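Local coordinates for CymD (Pseudomonas putida, PDB 6Z34), which forms an outer-membrane channel of the FadL family that takes up monoaromatic hydrocarbons by lateral diffusion during biodegradation, at residues S268-L282 / V303-K317. Sequence-based numbering, arbitrary orientation.
Sequences SGELKLHNFEMPASL and VYWSDVMDDIEVNFK
Strands 268-273 and 313-317 run antiparallel, their N-to-C directions 158° apart, with hydrogen-bonded pairs at E270/K317 and K272/N315; regular pairing stops after H274/E313, looser side-chain contacts (F276 CE2 to I312 CD1, 3.4 Å) carry the contact onward, and pairing resumes where Y304 N bonds to A280 O and S281 pairs with V303. On one side of the paired strands L273 and V314 lie side by side, L273 CD2 3.6 Å from V314 CG2, while L271 CD1 reaches both V314 CG1 and F316 CB. The other side is polar: E270 OE1 and K317 NZ form a long salt bridge of 3.6 Å. At the strand ends H274 ND1 donates to E313 OE1 (3.1 Å); the oxygen lies close to the imidazole plane, yet the ring nitrogen sits above the carboxylate, the two planes being nearly perpendicular. H274 CG stands opposite its own N (chi1 -165°), which sets the ring alongside E313.

Where pairing resumes, P279 CG rests over the six-membered ring of W305, 3.7 Å from its centroid and 14° off the normal, a CH-pi contact. V303 CG1 approaches the same indole face. Replacing W305 with alanine is likely to open a gap beneath P279 CG and V303 CG1.

In this FadL-family barrel, strand 234-259 flanks segment 268-282, strand 324-328 borders 313-317, and L271 and V314 pack against L203 of strand 198-229.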
loop_
_atom_site.group_PDB
_atom_site.type_symbol
_atom_site.label_atom_id
_atom_site.label_comp_id
_atom_site.label_asym_id
_atom_site.label_seq_id
_atom_site.Cartn_x
_atom_site.Cartn_y
_atom_site.Cartn_z
ATOM N N SER A 268 -14.653 -24.052 13.890
ATOM C CA SER A 268 -13.287 -23.568 13.814
ATOM C C SER A 268 -12.478 -24.408 12.830
ATOM O O SER A 268 -12.793 -25.571 12.570
ATOM C CB SER A 268 -12.645 -23.592 15.203
ATOM O OG SER A 268 -11.935 -24.797 15.417
ATOM N N GLY A 269 -11.443 -23.804 12.261
ATOM C CA GLY A 269 -10.617 -24.536 11.327
ATOM C C GLY A 269 -9.615 -23.632 10.643
ATOM O O GLY A 269 -9.388 -22.489 11.049
ATOM N N GLU A 270 -9.016 -24.185 9.596
ATOM C CA GLU A 270 -7.987 -23.509 8.829
ATOM C C GLU A 270 -8.607 -22.782 7.642
ATOM O O GLU A 270 -9.583 -23.238 7.042
ATOM C CB GLU A 270 -6.932 -24.513 8.356
ATOM C CG GLU A 270 -7.333 -25.335 7.126
ATOM C CD GLU A 270 -6.155 -25.657 6.206
ATOM O OE1 GLU A 270 -5.280 -26.454 6.615
ATOM O OE2 GLU A 270 -6.114 -25.120 5.075
ATOM N N LEU A 271 -8.035 -21.630 7.319
ATOM C CA LEU A 271 -8.437 -20.840 6.165
ATOM C C LEU A 271 -7.231 -20.601 5.270
ATOM O O LEU A 271 -6.122 -20.344 5.755
ATOM C CB LEU A 271 -9.041 -19.492 6.582
ATOM C CG LEU A 271 -9.613 -18.653 5.439
ATOM C CD1 LEU A 271 -10.914 -19.274 4.923
ATOM C CD2 LEU A 271 -9.831 -17.205 5.869
ATOM N N LYS A 272 -7.457 -20.673 3.964
ATOM C CA LYS A 272 -6.425 -20.408 2.979
ATOM C C LYS A 272 -6.991 -19.463 1.930
ATOM O O LYS A 272 -8.064 -19.719 1.376
ATOM C CB LYS A 272 -5.942 -21.718 2.346
ATOM C CG LYS A 272 -5.103 -21.535 1.110
ATOM C CD LYS A 272 -5.183 -22.752 0.202
ATOM C CE LYS A 272 -4.558 -22.472 -1.149
ATOM N NZ LYS A 272 -5.555 -21.897 -2.082
ATOM N N LEU A 273 -6.302 -18.347 1.690
ATOM C CA LEU A 273 -6.591 -17.510 0.532
ATOM C C LEU A 273 -5.582 -17.847 -0.556
ATOM O O LEU A 273 -4.419 -18.142 -0.264
ATOM C CB LEU A 273 -6.523 -16.020 0.856
ATOM C CG LEU A 273 -7.617 -15.506 1.779
ATOM C CD1 LEU A 273 -7.820 -14.029 1.547
ATOM C CD2 LEU A 273 -8.909 -16.289 1.574
ATOM N N HIS A 274 -6.022 -17.813 -1.811
ATOM C CA HIS A 274 -5.185 -18.406 -2.843
ATOM C C HIS A 274 -4.407 -17.374 -3.652
ATOM O O HIS A 274 -3.228 -17.113 -3.375
ATOM C CB HIS A 274 -6.036 -19.262 -3.778
ATOM C CG HIS A 274 -5.235 -20.181 -4.647
ATOM N ND1 HIS A 274 -5.758 -21.335 -5.189
ATOM C CD2 HIS A 274 -3.948 -20.120 -5.065
ATOM C CE1 HIS A 274 -4.829 -21.944 -5.905
ATOM N NE2 HIS A 274 -3.724 -21.223 -5.852
ATOM N N ASN A 275 -5.048 -16.820 -4.681
ATOM C CA ASN A 275 -4.365 -16.069 -5.732
ATOM C C ASN A 275 -4.417 -14.577 -5.437
ATOM O O ASN A 275 -5.379 -13.887 -5.783
ATOM C CB ASN A 275 -4.957 -16.372 -7.104
ATOM C CG ASN A 275 -4.774 -17.826 -7.517
ATOM O OD1 ASN A 275 -3.653 -18.344 -7.510
ATOM N ND2 ASN A 275 -5.861 -18.479 -7.901
ATOM N N PHE A 276 -3.371 -14.088 -4.794
ATOM C CA PHE A 276 -3.076 -12.673 -4.760
ATOM C C PHE A 276 -1.877 -12.395 -5.647
ATOM O O PHE A 276 -0.977 -13.226 -5.810
ATOM C CB PHE A 276 -2.784 -12.192 -3.348
ATOM C CG PHE A 276 -3.947 -11.572 -2.675
ATOM C CD1 PHE A 276 -3.825 -10.341 -2.053
ATOM C CD2 PHE A 276 -5.163 -12.227 -2.642
ATOM C CE1 PHE A 276 -4.911 -9.758 -1.414
ATOM C CE2 PHE A 276 -6.251 -11.661 -2.008
ATOM C CZ PHE A 276 -6.130 -10.421 -1.391
ATOM N N GLU A 277 -1.894 -11.216 -6.233
ATOM C CA GLU A 277 -0.785 -10.728 -7.025
ATOM C C GLU A 277 -1.022 -9.239 -7.115
ATOM O O GLU A 277 -1.764 -8.788 -7.992
ATOM C CB GLU A 277 -0.734 -11.393 -8.406
ATOM C CG GLU A 277 0.401 -10.903 -9.313
ATOM C CD GLU A 277 0.579 -11.768 -10.554
ATOM O OE1 GLU A 277 -0.442 -12.073 -11.207
ATOM O OE2 GLU A 277 1.733 -12.131 -10.885
ATOM N N MET A 278 -0.474 -8.482 -6.172
ATOM C CA MET A 278 -0.585 -7.040 -6.273
ATOM C C MET A 278 -0.121 -6.606 -7.657
ATOM O O MET A 278 0.772 -7.238 -8.239
ATOM C CB MET A 278 0.221 -6.352 -5.178
ATOM C CG MET A 278 0.218 -7.141 -3.906
ATOM S SD MET A 278 0.642 -6.081 -2.538
ATOM C CE MET A 278 -0.927 -5.335 -2.120
ATOM N N PRO A 279 -0.750 -5.602 -8.246
ATOM C CA PRO A 279 -0.468 -5.291 -9.639
ATOM C C PRO A 279 0.815 -4.495 -9.790
ATOM O O PRO A 279 1.204 -3.716 -8.918
ATOM C CB PRO A 279 -1.688 -4.468 -10.064
ATOM C CG PRO A 279 -2.122 -3.798 -8.798
ATOM C CD PRO A 279 -1.773 -4.714 -7.668
ATOM N N ALA A 280 1.473 -4.733 -10.920
ATOM C CA ALA A 280 2.506 -3.877 -11.475
ATOM C C ALA A 280 2.036 -2.435 -11.546
ATOM O O ALA A 280 0.833 -2.178 -11.541
ATOM C CB ALA A 280 2.894 -4.362 -12.873
ATOM N N SER A 281 2.973 -1.486 -11.594
ATOM C CA SER A 281 2.620 -0.105 -11.893
ATOM C C SER A 281 3.791 0.575 -12.577
ATOM O O SER A 281 4.947 0.173 -12.439
ATOM C CB SER A 281 2.192 0.685 -10.650
ATOM O OG SER A 281 3.175 0.615 -9.636
ATOM N N LEU A 282 3.464 1.602 -13.337
ATOM C CA LEU A 282 4.441 2.380 -14.075
ATOM C C LEU A 282 4.274 3.823 -13.650
ATOM O O LEU A 282 3.162 4.357 -13.711
ATOM C CB LEU A 282 4.245 2.228 -15.583
ATOM C CG LEU A 282 5.270 2.976 -16.443
ATOM C CD1 LEU A 282 6.663 2.327 -16.360
ATOM C CD2 LEU A 282 4.789 3.057 -17.883
ATOM N N VAL A 303 -1.615 2.113 -12.718
ATOM C CA VAL A 303 -1.614 0.866 -11.956
ATOM C C VAL A 303 -2.389 -0.177 -12.750
ATOM O O VAL A 303 -3.514 0.079 -13.186
ATOM C CB VAL A 303 -2.220 1.057 -10.553
ATOM C CG1 VAL A 303 -2.404 -0.277 -9.886
ATOM C CG2 VAL A 303 -1.335 1.944 -9.680
ATOM N N TYR A 304 -1.793 -1.354 -12.940
ATOM C CA TYR A 304 -2.310 -2.326 -13.900
ATOM C C TYR A 304 -3.114 -3.415 -13.185
ATOM O O TYR A 304 -2.747 -4.587 -13.145
ATOM C CB TYR A 304 -1.167 -2.924 -14.713
ATOM C CG TYR A 304 -0.455 -1.933 -15.608
ATOM C CD1 TYR A 304 -1.000 -1.547 -16.824
ATOM C CD2 TYR A 304 0.769 -1.379 -15.230
ATOM C CE1 TYR A 304 -0.349 -0.640 -17.646
ATOM C CE2 TYR A 304 1.426 -0.470 -16.042
ATOM C CZ TYR A 304 0.860 -0.108 -17.247
ATOM O OH TYR A 304 1.500 0.794 -18.054
ATOM N N TRP A 305 -4.262 -3.004 -12.641
ATOM C CA TRP A 305 -5.208 -3.970 -12.085
ATOM C C TRP A 305 -5.716 -4.947 -13.142
ATOM O O TRP A 305 -5.946 -6.121 -12.838
ATOM C CB TRP A 305 -6.397 -3.246 -11.457
ATOM C CG TRP A 305 -6.050 -2.312 -10.355
ATOM C CD1 TRP A 305 -5.948 -0.955 -10.437
ATOM C CD2 TRP A 305 -5.786 -2.655 -8.993
ATOM N NE1 TRP A 305 -5.631 -0.428 -9.206
ATOM C CE2 TRP A 305 -5.518 -1.453 -8.304
ATOM C CE3 TRP A 305 -5.742 -3.860 -8.288
ATOM C CZ2 TRP A 305 -5.216 -1.421 -6.947
ATOM C CZ3 TRP A 305 -5.438 -3.826 -6.931
ATOM C CH2 TRP A 305 -5.185 -2.615 -6.279
ATOM N N SER A 306 -5.895 -4.493 -14.387
ATOM C CA SER A 306 -6.534 -5.350 -15.383
ATOM C C SER A 306 -5.708 -6.598 -15.666
ATOM O O SER A 306 -6.266 -7.637 -16.043
ATOM C CB SER A 306 -6.780 -4.578 -16.681
ATOM O OG SER A 306 -5.564 -4.331 -17.378
ATOM N N ASP A 307 -4.384 -6.526 -15.478
ATOM C CA ASP A 307 -3.505 -7.658 -15.742
ATOM C C ASP A 307 -3.284 -8.545 -14.524
ATOM O O ASP A 307 -2.524 -9.512 -14.610
ATOM C CB ASP A 307 -2.171 -7.177 -16.299
ATOM C CG ASP A 307 -2.318 -6.559 -17.677
ATOM O OD1 ASP A 307 -1.647 -7.035 -18.617
ATOM O OD2 ASP A 307 -3.120 -5.609 -17.824
ATOM N N VAL A 308 -3.927 -8.243 -13.400
ATOM C CA VAL A 308 -4.129 -9.231 -12.348
ATOM C C VAL A 308 -5.335 -10.071 -12.755
ATOM O O VAL A 308 -6.466 -9.580 -12.751
ATOM C CB VAL A 308 -4.358 -8.577 -10.981
ATOM C CG1 VAL A 308 -4.796 -9.628 -9.938
ATOM C CG2 VAL A 308 -3.140 -7.865 -10.538
ATOM N N MET A 309 -5.098 -11.333 -13.115
ATOM C CA MET A 309 -6.196 -12.268 -13.333
ATOM C C MET A 309 -6.955 -12.452 -12.023
ATOM O O MET A 309 -6.547 -11.919 -10.988
ATOM C CB MET A 309 -5.680 -13.601 -13.888
ATOM C CG MET A 309 -5.078 -13.512 -15.301
ATOM S SD MET A 309 -3.270 -13.422 -15.344
ATOM C CE MET A 309 -2.948 -13.767 -17.071
ATOM N N ASP A 310 -8.053 -13.200 -12.035
ATOM C CA ASP A 310 -9.034 -13.047 -10.974
ATOM C C ASP A 310 -9.302 -14.280 -10.124
ATOM O O ASP A 310 -10.068 -14.174 -9.159
ATOM C CB ASP A 310 -10.359 -12.576 -11.571
ATOM C CG ASP A 310 -10.699 -11.190 -11.154
ATOM O OD1 ASP A 310 -9.898 -10.587 -10.399
ATOM O OD2 ASP A 310 -11.755 -10.711 -11.598
ATOM N N ASP A 311 -8.712 -15.430 -10.443
ATOM C CA ASP A 311 -8.926 -16.686 -9.729
ATOM C C ASP A 311 -8.728 -16.549 -8.221
ATOM O O ASP A 311 -7.746 -17.064 -7.687
ATOM C CB ASP A 311 -7.963 -17.745 -10.282
ATOM C CG ASP A 311 -8.620 -19.097 -10.500
ATOM O OD1 ASP A 311 -9.049 -19.720 -9.507
ATOM O OD2 ASP A 311 -8.680 -19.549 -11.664
ATOM N N ILE A 312 -9.647 -15.897 -7.511
ATOM C CA ILE A 312 -9.386 -15.567 -6.112
ATOM C C ILE A 312 -10.160 -16.498 -5.173
ATOM O O ILE A 312 -11.282 -16.208 -4.745
ATOM C CB ILE A 312 -9.668 -14.071 -5.873
ATOM C CG1 ILE A 312 -9.326 -13.648 -4.454
ATOM C CG2 ILE A 312 -11.069 -13.699 -6.251
ATOM C CD1 ILE A 312 -8.570 -12.315 -4.441
ATOM N N GLU A 313 -9.547 -17.635 -4.849
ATOM C CA GLU A 313 -10.205 -18.702 -4.113
ATOM C C GLU A 313 -10.103 -18.497 -2.607
ATOM O O GLU A 313 -9.127 -17.945 -2.091
ATOM C CB GLU A 313 -9.596 -20.059 -4.468
ATOM C CG GLU A 313 -9.912 -20.560 -5.865
ATOM C CD GLU A 313 -9.109 -21.805 -6.237
ATOM O OE1 GLU A 313 -8.655 -22.527 -5.321
ATOM O OE2 GLU A 313 -8.921 -22.055 -7.451
ATOM N N VAL A 314 -11.127 -18.980 -1.902
ATOM C CA VAL A 314 -11.220 -18.922 -0.448
ATOM C C VAL A 314 -11.664 -20.296 0.027
ATOM O O VAL A 314 -12.778 -20.732 -0.295
ATOM C CB VAL A 314 -12.211 -17.846 0.027
ATOM C CG1 VAL A 314 -12.273 -17.824 1.550
ATOM C CG2 VAL A 314 -11.829 -16.463 -0.547
ATOM N N ASN A 315 -10.794 -20.989 0.762
ATOM C CA ASN A 315 -11.071 -22.338 1.236
ATOM C C ASN A 315 -10.974 -22.392 2.753
ATOM O O ASN A 315 -10.001 -21.905 3.341
ATOM C CB ASN A 315 -10.113 -23.365 0.612
ATOM C CG ASN A 315 -10.018 -23.234 -0.894
ATOM O OD1 ASN A 315 -10.894 -22.644 -1.529
ATOM N ND2 ASN A 315 -8.974 -23.809 -1.478
ATOM N N PHE A 316 -11.990 -22.976 3.379
ATOM C CA PHE A 316 -12.034 -23.191 4.817
ATOM C C PHE A 316 -12.183 -24.686 5.056
ATOM O O PHE A 316 -12.988 -25.345 4.392
ATOM C CB PHE A 316 -13.194 -22.406 5.449
ATOM C CG PHE A 316 -13.601 -22.888 6.821
ATOM C CD1 PHE A 316 -13.071 -22.299 7.966
ATOM C CD2 PHE A 316 -14.543 -23.912 6.966
ATOM C CE1 PHE A 316 -13.454 -22.732 9.233
ATOM C CE2 PHE A 316 -14.933 -24.357 8.224
ATOM C CZ PHE A 316 -14.393 -23.773 9.359
ATOM N N LYS A 317 -11.397 -25.224 5.982
ATOM C CA LYS A 317 -11.432 -26.647 6.292
ATOM C C LYS A 317 -11.618 -26.790 7.794
ATOM O O LYS A 317 -10.802 -26.288 8.574
ATOM C CB LYS A 317 -10.166 -27.372 5.806
ATOM C CG LYS A 317 -9.672 -28.471 6.744
ATOM C CD LYS A 317 -8.637 -29.377 6.087
ATOM C CE LYS A 317 -7.931 -30.208 7.132
ATOM N NZ LYS A 317 -7.110 -29.281 7.969
#